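Local coordinates for protein ribosomal RNA small subunit methyltransferase D (PDB 2FPO) that transfers a methyl group from S-adenosyl-L-methionine to N2 of guanine 966 of 16S rRNA in the assembled 30S particle, at residues A[14-19]-A[24-29]; A[19-24]-A[100-105]; A[60-65]-A[110-115]; A[124-129]-A[142-147]. One frame throughout, in Å; residues are numbered along the deposited sequence.

The four contacts fall into two touching pairs. Interactions 1 and 2, with centres about 9 Å apart, belong to the N-terminal hairpin: the first joins its strands, the second lays its loop on the end of helix 87-99, and Leu26 CD1 meets Leu100 CD1 at 3.6 Å. Interactions 3 and 4, about 11 Å between centres, lie in the Rossmann-like methyltransferase core, where Cys61 packs on Val126. Sequence and position suggest that 60-65 is the glycine-rich cofactor loop; Asp129 opens a DPPF sequence that resembles the motif of N6-type methyltransferases. Interaction 1 reaches that loop through Val28 and Ser65, although the centres of interactions 1 and 3 are about 20 Å apart.

Interaction 1: A[14-19]-A[24-29]; sequences IRIIGG and RKLPVP
Ile14 and Val28 meet at about a right angle, and closely: CG1 of Ile14 is 3.3 Å from CG1 of Val28, tighter than usual for two carbons, and 3.6 Å from its CG2. Both valine methyls thus press on one methylene, while CD1 of Ile14 reaches on to the CG2 branch. Val28 presents this fork because its CG1 stands anti to the carbonyl carbon (chi1 -65°), with CG2 lodged between the backbone N and C. With alanine at Val28 both methyls that press on CG1 would be gone, which would probably open a gap beside Ile14 and let that side chain turn more freely. Farther along, CD1 of Ile16 touches CD1 of Leu26 at 4.0 Å.

Both side-chain contacts run diagonally between the paired backbones. Ile14 and Leu26 form an antiparallel hydrogen-bonded pair, with Ile14 N to Leu26 O at 2.8 Å and Leu26 N to Ile14 O at 2.9 Å; Ile16 N adds a bond to Arg24 O at 3.1 Å. On the other face, Arg15 and Lys25 run side by side as a non-hydrogen-bonded pair, and the guanidinium of Arg15 is engaged by a salt bridge to Asp39.

This two-stranded hairpin packs against helices 67-74 and 87-99: Leu26 rests on Leu70 of the former and Asn96 of the latter, while Ile16 packs against Glu71 and Ser74.

Interaction 2: A[19-24]-A[100-105]; sequences GQWRGR and LKAGNA
The contact seats the loop of the N-terminal hairpin on the C-terminal end of helix 87-99, with Trp21 lying against Leu100. CD2 of Leu100 stands over the five-membered ring of the indole, 3.9 Å from its centroid and only 13° off the normal, a CH-pi contact. Toward the benzo ring the same side chain continues the cover, its CD1 3.9 Å from Trp21 CE3. Separately, Leu100 O comes within 3.5 Å of Trp21 CZ2. CG of Gln20 lies 3.7 Å above the opposite face of the indole, which is therefore sandwiched between aliphatic groups of Gln20 and Leu100. At the far end, Ala102 CB approaches Trp21 CH2 obliquely at 3.7 Å. A serine in place of Trp21 is likely to strip this cover from Leu100 and leave Ala102 without its aromatic neighbour. Arg24, its chain bent at chi2 and chi3, brings a guanidinium face over Leu100 CD2, which lies 3.9 Å from NH2.

Two turns frame the contact. Trp21 to Arg24 form a type II beta turn closed by Arg24 N to Trp21 O at 2.8 Å, with Gly23 at positive phi. On the other segment, Lys101, also at positive phi, ends helix 87-99 in a Schellman motif.

Interaction 3: A[60-65]-A[110-115]; sequences DCFAGS and SNAMSF
Cys61 begins the contact through its backbone: its carbonyl O lies 3.6 Å from CB of Ala112, the first residue of the short helix 112-116. The same oxygen accepts a hydrogen bond from a water at 2.8 Å, and that water donates a second one to Ser110 O at 3.2 Å. One solvent molecule thus spends both its protons in tying two carbonyls together across the segments. Next comes Phe62, whose ring meets the same methyl obliquely by its outer end, CE1 and CZ each being 3.6 Å from Ala112 CB. With CG anti to the carbonyl carbon (chi1 -51°), the ring swings out to the helix start. Beyond it the chain turns away through Gly64, at positive phi, in a loop whose DxFxGS sequence is consistent with motif I, the cofactor-binding loop of class I methyltransferases.

Ala112 is positioned by the cap before it. Asn111 is the N-cap residue: its OD1 takes the N-H of Ser114 at 3.0 Å in a nearly straight bond (168°), with the donor above the amide plane and not on a lone pair. Its backbone O is gripped twice, by Ser110 OG at 2.7 Å and by Phe115 N.

Cys61 and Phe62 are also packed on Thr140 of helix 137-146, Phe62 touches Pro130 and Pro131, and the backbone of Cys61 bonds to Phe127 of strand 123-128.

Interaction 4: A[124-129]-A[142-147]; sequences NIVFVD and NLLEDN
Leu144 meets Val126 and Val128 through methyl groups alone, while the ring of Phe127 and the carboxylate of Glu145 are turned to other partners. The ring of Phe127 leaves the strand on the side away from Leu144, against Leu45 and Leu49 of helix 39-53. The carboxylate of Glu145 has OE1 in a salt bridge to Arg191 and bonded to Trp173, and OE2 bonded to Asn172.

What remains between strand and helix is one leucine fork and two valines. CD1 of Leu144 carries most of the contact, lying 3.6 Å from CG1 of Val126 and 3.7 Å from CG2 of Val128, so it bridges two residues that point to the same side of the strand. The second branch, CD2, adds a touch to Val126 CG1 at 4.0 Å. Leu144 meets Val126 end-on, tip to tip, but passes alongside Val128, the two running antiparallel. Val126 offers CG1 because that branch stands anti to the backbone N (chi1 -177°); Val128 has nearly the same torsion, yet touches with its other methyl.

Helix 137-146 follows strand 123-128 and leads, by way of the short strand 150-151, to strand 154-161, which lies parallel to strand 123-128 in the sheet, a beta-alpha-beta crossover of the Rossmann-like fold. The three residues are buried and exchange neither charge nor hydrogen bond, so the contact probably rests on dispersion and the exclusion of water, with the fit set by how the methyls interlock.

Interaction 1: A[14-19]-A[24-29]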
# COMPACT_ATOMS: atom_id res chain seq x y z
N ILE A 14 -9.52 5.06 -12.73
CA ILE A 14 -9.44 4.96 -11.27
C ILE A 14 -10.18 6.16 -10.72
O ILE A 14 -9.95 7.29 -11.17
CB ILE A 14 -7.94 4.96 -10.79
CG1 ILE A 14 -7.31 3.59 -10.98
CG2 ILE A 14 -7.80 5.35 -9.31
CD1 ILE A 14 -8.17 2.40 -10.63
N ARG A 15 -11.08 5.95 -9.77
CA ARG A 15 -11.70 7.10 -9.11
C ARG A 15 -11.15 7.24 -7.69
O ARG A 15 -11.10 6.26 -6.96
CB ARG A 15 -13.24 7.04 -9.14
CG ARG A 15 -13.88 8.43 -8.95
CD ARG A 15 -15.42 8.38 -8.76
NE ARG A 15 -15.81 7.26 -7.89
CZ ARG A 15 -16.98 7.14 -7.27
NH1 ARG A 15 -17.92 8.08 -7.39
NH2 ARG A 15 -17.21 6.07 -6.52
N ILE A 16 -10.69 8.44 -7.35
CA ILE A 16 -10.27 8.78 -6.00
C ILE A 16 -11.54 9.13 -5.19
O ILE A 16 -12.27 10.07 -5.50
CB ILE A 16 -9.23 9.91 -5.98
CG1 ILE A 16 -7.90 9.41 -6.60
CG2 ILE A 16 -9.00 10.39 -4.54
CD1 ILE A 16 -6.84 10.46 -6.79
N ILE A 17 -11.81 8.34 -4.16
CA ILE A 17 -13.09 8.46 -3.49
C ILE A 17 -13.09 9.40 -2.29
O ILE A 17 -14.16 9.73 -1.78
CB ILE A 17 -13.69 7.09 -3.12
CG1 ILE A 17 -12.70 6.30 -2.29
CG2 ILE A 17 -14.12 6.33 -4.38
CD1 ILE A 17 -13.37 5.34 -1.36
N GLY A 18 -11.90 9.83 -1.85
CA GLY A 18 -11.79 10.73 -0.71
C GLY A 18 -10.69 11.77 -0.78
O GLY A 18 -9.83 11.72 -1.66
N GLY A 19 -10.72 12.69 0.18
CA GLY A 19 -9.71 13.73 0.36
C GLY A 19 -9.71 14.88 -0.65
O GLY A 19 -10.74 15.22 -1.24
N ARG A 24 -12.01 12.94 -8.34
CA ARG A 24 -11.14 13.10 -9.52
C ARG A 24 -10.94 11.73 -10.17
O ARG A 24 -10.70 10.75 -9.47
CB ARG A 24 -9.78 13.75 -9.17
CG ARG A 24 -9.86 15.25 -8.73
CD ARG A 24 -10.03 16.20 -9.92
NE ARG A 24 -8.95 16.07 -10.86
CZ ARG A 24 -7.80 16.73 -10.78
NH1 ARG A 24 -7.61 17.60 -9.78
NH2 ARG A 24 -6.84 16.55 -11.69
N LYS A 25 -11.02 11.69 -11.50
CA LYS A 25 -10.92 10.46 -12.29
C LYS A 25 -9.57 10.43 -13.05
O LYS A 25 -9.20 11.45 -13.63
CB LYS A 25 -12.08 10.41 -13.30
CG LYS A 25 -13.40 10.98 -12.76
CD LYS A 25 -14.57 10.77 -13.73
CE LYS A 25 -15.86 11.38 -13.19
NZ LYS A 25 -16.31 10.72 -11.92
N LEU A 26 -8.89 9.27 -13.05
CA LEU A 26 -7.54 9.11 -13.65
C LEU A 26 -7.41 7.85 -14.53
O LEU A 26 -7.93 6.80 -14.17
CB LEU A 26 -6.45 9.07 -12.56
CG LEU A 26 -6.22 10.27 -11.63
CD1 LEU A 26 -5.34 9.85 -10.50
CD2 LEU A 26 -5.63 11.49 -12.34
N PRO A 27 -6.69 7.94 -15.67
CA PRO A 27 -6.54 6.79 -16.59
C PRO A 27 -5.51 5.77 -16.10
O PRO A 27 -4.42 6.15 -15.69
CB PRO A 27 -6.04 7.45 -17.87
CG PRO A 27 -5.22 8.57 -17.37
CD PRO A 27 -5.98 9.12 -16.19
N VAL A 28 -5.87 4.49 -16.12
CA VAL A 28 -4.93 3.42 -15.77
C VAL A 28 -4.94 2.37 -16.86
O VAL A 28 -5.91 1.63 -17.00
CB VAL A 28 -5.16 2.78 -14.36
CG1 VAL A 28 -4.90 3.81 -13.29
CG2 VAL A 28 -6.57 2.16 -14.23
N PRO A 29 -3.82 2.26 -17.58
CA PRO A 29 -3.78 1.76 -18.95
C PRO A 29 -4.24 0.30 -19.11
O PRO A 29 -4.57 -0.37 -18.14
CB PRO A 29 -2.29 1.90 -19.32
CG PRO A 29 -1.56 1.81 -18.01
CD PRO A 29 -2.46 2.54 -17.05

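Interaction 2: A[19-24]-A[100-105]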
# COMPACT_ATOMS: atom_id res chain seq x y z
N GLY A 19 -10.72 12.69 0.18
CA GLY A 19 -9.71 13.73 0.36
C GLY A 19 -9.71 14.88 -0.65
O GLY A 19 -10.74 15.22 -1.24
N GLN A 20 -8.55 15.47 -0.86
CA GLN A 20 -8.47 16.67 -1.70
C GLN A 20 -8.81 16.43 -3.17
O GLN A 20 -9.27 17.35 -3.83
CB GLN A 20 -7.11 17.34 -1.56
CG GLN A 20 -5.94 16.53 -2.07
CD GLN A 20 -4.63 17.16 -1.71
OE1 GLN A 20 -4.38 18.34 -2.03
NE2 GLN A 20 -3.78 16.40 -1.03
N TRP A 21 -8.61 15.20 -3.67
CA TRP A 21 -8.97 14.90 -5.07
C TRP A 21 -10.18 14.01 -5.17
O TRP A 21 -10.35 13.27 -6.14
CB TRP A 21 -7.79 14.28 -5.84
CG TRP A 21 -6.54 15.08 -5.74
CD1 TRP A 21 -6.38 16.40 -6.04
CD2 TRP A 21 -5.27 14.61 -5.29
NE1 TRP A 21 -5.07 16.78 -5.81
CE2 TRP A 21 -4.37 15.69 -5.35
CE3 TRP A 21 -4.79 13.36 -4.85
CZ2 TRP A 21 -3.02 15.57 -4.98
CZ3 TRP A 21 -3.46 13.24 -4.49
CH2 TRP A 21 -2.59 14.34 -4.55
N ARG A 22 -11.04 14.10 -4.16
CA ARG A 22 -12.23 13.26 -4.07
C ARG A 22 -13.03 13.51 -5.33
O ARG A 22 -13.26 14.67 -5.70
CB ARG A 22 -13.03 13.65 -2.83
CG ARG A 22 -14.46 13.23 -2.87
CD ARG A 22 -15.15 13.56 -1.56
NE ARG A 22 -15.52 14.97 -1.47
CZ ARG A 22 -16.75 15.44 -1.67
NH1 ARG A 22 -16.99 16.75 -1.56
NH2 ARG A 22 -17.73 14.62 -2.01
N GLY A 23 -13.40 12.43 -6.00
CA GLY A 23 -14.17 12.53 -7.23
C GLY A 23 -13.32 12.75 -8.49
O GLY A 23 -13.86 12.75 -9.59
N ARG A 24 -12.01 12.94 -8.34
CA ARG A 24 -11.14 13.10 -9.52
C ARG A 24 -10.94 11.73 -10.17
O ARG A 24 -10.70 10.75 -9.47
CB ARG A 24 -9.78 13.75 -9.17
CG ARG A 24 -9.86 15.25 -8.73
CD ARG A 24 -10.03 16.20 -9.92
NE ARG A 24 -8.95 16.07 -10.86
CZ ARG A 24 -7.80 16.73 -10.78
NH1 ARG A 24 -7.61 17.60 -9.78
NH2 ARG A 24 -6.84 16.55 -11.69
N LEU A 100 -2.13 15.47 -10.93
CA LEU A 100 -2.60 15.85 -9.62
C LEU A 100 -1.69 16.86 -8.94
O LEU A 100 -2.04 17.38 -7.87
CB LEU A 100 -2.73 14.58 -8.75
CG LEU A 100 -3.72 13.52 -9.21
CD1 LEU A 100 -3.56 12.21 -8.37
CD2 LEU A 100 -5.18 14.07 -9.16
N LYS A 101 -0.53 17.12 -9.56
CA LYS A 101 0.48 18.05 -9.03
C LYS A 101 0.98 17.53 -7.69
O LYS A 101 1.26 18.32 -6.77
CB LYS A 101 -0.09 19.48 -8.85
CG LYS A 101 0.03 20.42 -10.04
CD LYS A 101 -0.92 21.61 -9.84
CE LYS A 101 -0.58 22.79 -10.72
NZ LYS A 101 -0.50 22.44 -12.16
N ALA A 102 1.11 16.21 -7.57
CA ALA A 102 1.51 15.62 -6.31
C ALA A 102 3.02 15.42 -6.33
O ALA A 102 3.53 14.42 -6.89
CB ALA A 102 0.78 14.32 -6.09
N GLY A 103 3.73 16.37 -5.73
CA GLY A 103 5.19 16.35 -5.64
C GLY A 103 5.73 15.51 -4.49
O GLY A 103 6.90 15.12 -4.52
N ASN A 104 4.88 15.25 -3.50
CA ASN A 104 5.20 14.53 -2.28
C ASN A 104 5.06 13.00 -2.46
O ASN A 104 4.54 12.32 -1.58
CB ASN A 104 4.35 15.05 -1.08
CG ASN A 104 2.83 14.82 -1.27
OD1 ASN A 104 2.31 14.90 -2.39
ND2 ASN A 104 2.14 14.52 -0.17
N ALA A 105 5.57 12.49 -3.58
CA ALA A 105 5.54 11.08 -3.95
C ALA A 105 6.62 10.75 -4.96
O ALA A 105 7.15 11.64 -5.65
CB ALA A 105 4.16 10.71 -4.51

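Interaction 3: A[60-65]-A[110-115]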
# COMPACT_ATOMS: atom_id res chain seq x y z
N ASP A 60 3.85 1.86 -0.76
CA ASP A 60 3.01 0.88 -1.47
C ASP A 60 3.94 -0.10 -2.22
O ASP A 60 4.58 0.29 -3.21
CB ASP A 60 2.10 1.61 -2.44
CG ASP A 60 0.92 0.76 -2.93
OD1 ASP A 60 0.97 -0.48 -2.91
OD2 ASP A 60 -0.06 1.37 -3.37
N CYS A 61 3.99 -1.35 -1.73
CA CYS A 61 4.94 -2.35 -2.26
C CYS A 61 4.65 -2.87 -3.66
O CYS A 61 5.59 -3.37 -4.31
CB CYS A 61 5.08 -3.54 -1.30
SG CYS A 61 5.74 -3.04 0.32
N PHE A 62 3.39 -2.81 -4.09
CA PHE A 62 2.94 -3.30 -5.41
C PHE A 62 1.87 -2.32 -5.79
O PHE A 62 0.66 -2.61 -5.67
CB PHE A 62 2.34 -4.74 -5.36
CG PHE A 62 3.22 -5.74 -4.66
CD1 PHE A 62 4.17 -6.46 -5.38
CD2 PHE A 62 3.13 -5.92 -3.28
CE1 PHE A 62 5.06 -7.37 -4.69
CE2 PHE A 62 3.98 -6.81 -2.58
CZ PHE A 62 4.93 -7.55 -3.30
N ALA A 63 2.31 -1.14 -6.22
CA ALA A 63 1.38 0.00 -6.35
C ALA A 63 0.36 -0.15 -7.48
O ALA A 63 -0.74 0.38 -7.38
CB ALA A 63 2.14 1.33 -6.45
N GLY A 64 0.73 -0.87 -8.54
CA GLY A 64 -0.19 -1.14 -9.68
C GLY A 64 -0.83 0.12 -10.25
O GLY A 64 -0.13 1.05 -10.72
N SER A 65 -2.15 0.19 -10.16
CA SER A 65 -2.92 1.38 -10.60
C SER A 65 -2.65 2.64 -9.74
O SER A 65 -2.96 3.76 -10.15
CB SER A 65 -4.41 1.02 -10.62
OG SER A 65 -4.78 0.54 -9.33
N SER A 110 10.47 -1.19 -9.77
CA SER A 110 11.26 -2.31 -9.24
C SER A 110 10.30 -3.37 -8.77
O SER A 110 9.16 -3.06 -8.35
CB SER A 110 12.13 -1.85 -8.03
OG SER A 110 12.79 -2.98 -7.42
N ASN A 111 10.73 -4.61 -8.80
CA ASN A 111 10.03 -5.62 -8.02
C ASN A 111 10.28 -5.40 -6.52
O ASN A 111 11.32 -4.83 -6.12
CB ASN A 111 10.44 -7.04 -8.48
CG ASN A 111 11.87 -7.39 -8.11
OD1 ASN A 111 12.11 -7.99 -7.08
ND2 ASN A 111 12.83 -6.95 -8.92
N ALA A 112 9.35 -5.84 -5.68
CA ALA A 112 9.42 -5.59 -4.23
C ALA A 112 10.55 -6.32 -3.51
O ALA A 112 11.11 -5.79 -2.58
CB ALA A 112 8.09 -5.87 -3.56
N MSE A 113 10.88 -7.53 -3.97
CA MSE A 113 11.91 -8.35 -3.33
C MSE A 113 13.30 -7.73 -3.42
O MSE A 113 14.01 -7.70 -2.41
CB MSE A 113 11.95 -9.75 -3.94
CG MSE A 113 10.58 -10.37 -3.98
SE MSE A 113 10.12 -11.10 -2.25
CE MSE A 113 10.81 -12.81 -2.62
N SER A 114 13.68 -7.23 -4.61
CA SER A 114 14.92 -6.49 -4.80
C SER A 114 14.89 -5.16 -4.07
O SER A 114 15.88 -4.75 -3.44
CB SER A 114 15.15 -6.19 -6.29
OG SER A 114 15.43 -7.39 -6.97
N PHE A 115 13.77 -4.47 -4.18
CA PHE A 115 13.65 -3.15 -3.57
C PHE A 115 13.78 -3.14 -2.04
O PHE A 115 14.48 -2.28 -1.48
CB PHE A 115 12.37 -2.42 -3.97
CG PHE A 115 12.28 -1.06 -3.31
CD1 PHE A 115 13.06 -0.01 -3.77
CD2 PHE A 115 11.50 -0.88 -2.17
CE1 PHE A 115 13.01 1.22 -3.12
CE2 PHE A 115 11.47 0.36 -1.52
CZ PHE A 115 12.23 1.39 -2.00
O HOH W 1 6.57 -4.18 -6.76

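Interaction 4: A[124-129]-A[142-147]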
# COMPACT_ATOMS: atom_id res chain seq x y z
N ASN A 124 5.01 4.86 8.39
CA ASN A 124 3.85 4.74 9.26
C ASN A 124 2.78 3.78 8.71
O ASN A 124 2.07 3.11 9.50
CB ASN A 124 3.22 6.14 9.43
CG ASN A 124 4.22 7.17 9.91
OD1 ASN A 124 4.66 7.13 11.08
ND2 ASN A 124 4.60 8.09 9.03
N ILE A 125 2.65 3.74 7.39
CA ILE A 125 1.62 2.93 6.70
C ILE A 125 2.21 2.21 5.50
O ILE A 125 2.78 2.84 4.60
CB ILE A 125 0.41 3.83 6.25
CG1 ILE A 125 -0.25 4.54 7.46
CG2 ILE A 125 -0.61 3.05 5.38
CD1 ILE A 125 -1.45 5.43 7.12
N VAL A 126 2.03 0.91 5.45
CA VAL A 126 2.52 0.10 4.30
C VAL A 126 1.39 -0.73 3.72
O VAL A 126 0.61 -1.35 4.47
CB VAL A 126 3.74 -0.80 4.67
CG1 VAL A 126 4.29 -1.59 3.46
CG2 VAL A 126 4.86 0.02 5.30
N PHE A 127 1.31 -0.73 2.39
CA PHE A 127 0.32 -1.50 1.65
C PHE A 127 0.99 -2.71 1.00
O PHE A 127 1.94 -2.55 0.22
CB PHE A 127 -0.36 -0.66 0.57
CG PHE A 127 -0.96 0.63 1.08
CD1 PHE A 127 -2.13 0.62 1.87
CD2 PHE A 127 -0.40 1.85 0.75
CE1 PHE A 127 -2.68 1.85 2.35
CE2 PHE A 127 -0.95 3.08 1.22
CZ PHE A 127 -2.09 3.07 2.02
N VAL A 128 0.45 -3.89 1.30
CA VAL A 128 0.95 -5.18 0.79
C VAL A 128 -0.19 -5.96 0.13
O VAL A 128 -0.87 -6.80 0.74
CB VAL A 128 1.64 -6.04 1.91
CG1 VAL A 128 2.32 -7.29 1.30
CG2 VAL A 128 2.61 -5.20 2.72
N ASP A 129 -0.39 -5.67 -1.14
CA ASP A 129 -1.41 -6.35 -1.92
C ASP A 129 -0.70 -6.91 -3.15
O ASP A 129 -0.76 -6.32 -4.22
CB ASP A 129 -2.51 -5.36 -2.32
CG ASP A 129 -3.57 -5.99 -3.22
OD1 ASP A 129 -3.80 -7.23 -3.12
OD2 ASP A 129 -4.15 -5.26 -4.05
N ASN A 142 8.48 -10.20 5.78
CA ASN A 142 9.74 -10.37 6.53
C ASN A 142 10.78 -9.33 6.17
O ASN A 142 11.52 -8.89 7.04
CB ASN A 142 10.32 -11.76 6.33
CG ASN A 142 9.54 -12.82 7.07
OD1 ASN A 142 9.45 -13.96 6.61
ND2 ASN A 142 9.00 -12.48 8.23
N LEU A 143 10.84 -8.95 4.90
CA LEU A 143 11.76 -7.90 4.46
C LEU A 143 11.40 -6.57 5.08
O LEU A 143 12.29 -5.85 5.52
CB LEU A 143 11.80 -7.79 2.94
CG LEU A 143 12.49 -8.99 2.25
CD1 LEU A 143 11.98 -9.11 0.83
CD2 LEU A 143 14.01 -8.92 2.28
N LEU A 144 10.10 -6.24 5.11
CA LEU A 144 9.62 -5.00 5.76
C LEU A 144 10.08 -4.92 7.20
O LEU A 144 10.66 -3.92 7.64
CB LEU A 144 8.07 -4.85 5.68
CG LEU A 144 7.48 -4.57 4.29
CD1 LEU A 144 5.93 -4.66 4.37
CD2 LEU A 144 7.95 -3.16 3.82
N GLU A 145 9.84 -5.98 7.94
CA GLU A 145 10.28 -6.06 9.34
C GLU A 145 11.81 -6.08 9.54
O GLU A 145 12.29 -5.53 10.52
CB GLU A 145 9.66 -7.29 10.01
CG GLU A 145 10.02 -7.52 11.49
CD GLU A 145 9.63 -6.36 12.39
OE1 GLU A 145 8.57 -5.74 12.15
OE2 GLU A 145 10.38 -6.07 13.36
N ASP A 146 12.55 -6.74 8.65
CA ASP A 146 13.98 -6.98 8.91
C ASP A 146 14.88 -5.85 8.44
O ASP A 146 15.98 -5.70 8.93
CB ASP A 146 14.46 -8.27 8.25
CG ASP A 146 13.81 -9.50 8.82
OD1 ASP A 146 13.17 -9.45 9.89
OD2 ASP A 146 13.92 -10.54 8.15
N ASN A 147 14.40 -5.05 7.48
CA ASN A 147 15.24 -4.05 6.85
C ASN A 147 14.91 -2.59 7.19
O ASN A 147 15.36 -1.67 6.52
CB ASN A 147 15.30 -4.32 5.33
CG ASN A 147 16.02 -5.63 5.01
OD1 ASN A 147 16.83 -6.09 5.80
ND2 ASN A 147 15.71 -6.24 3.89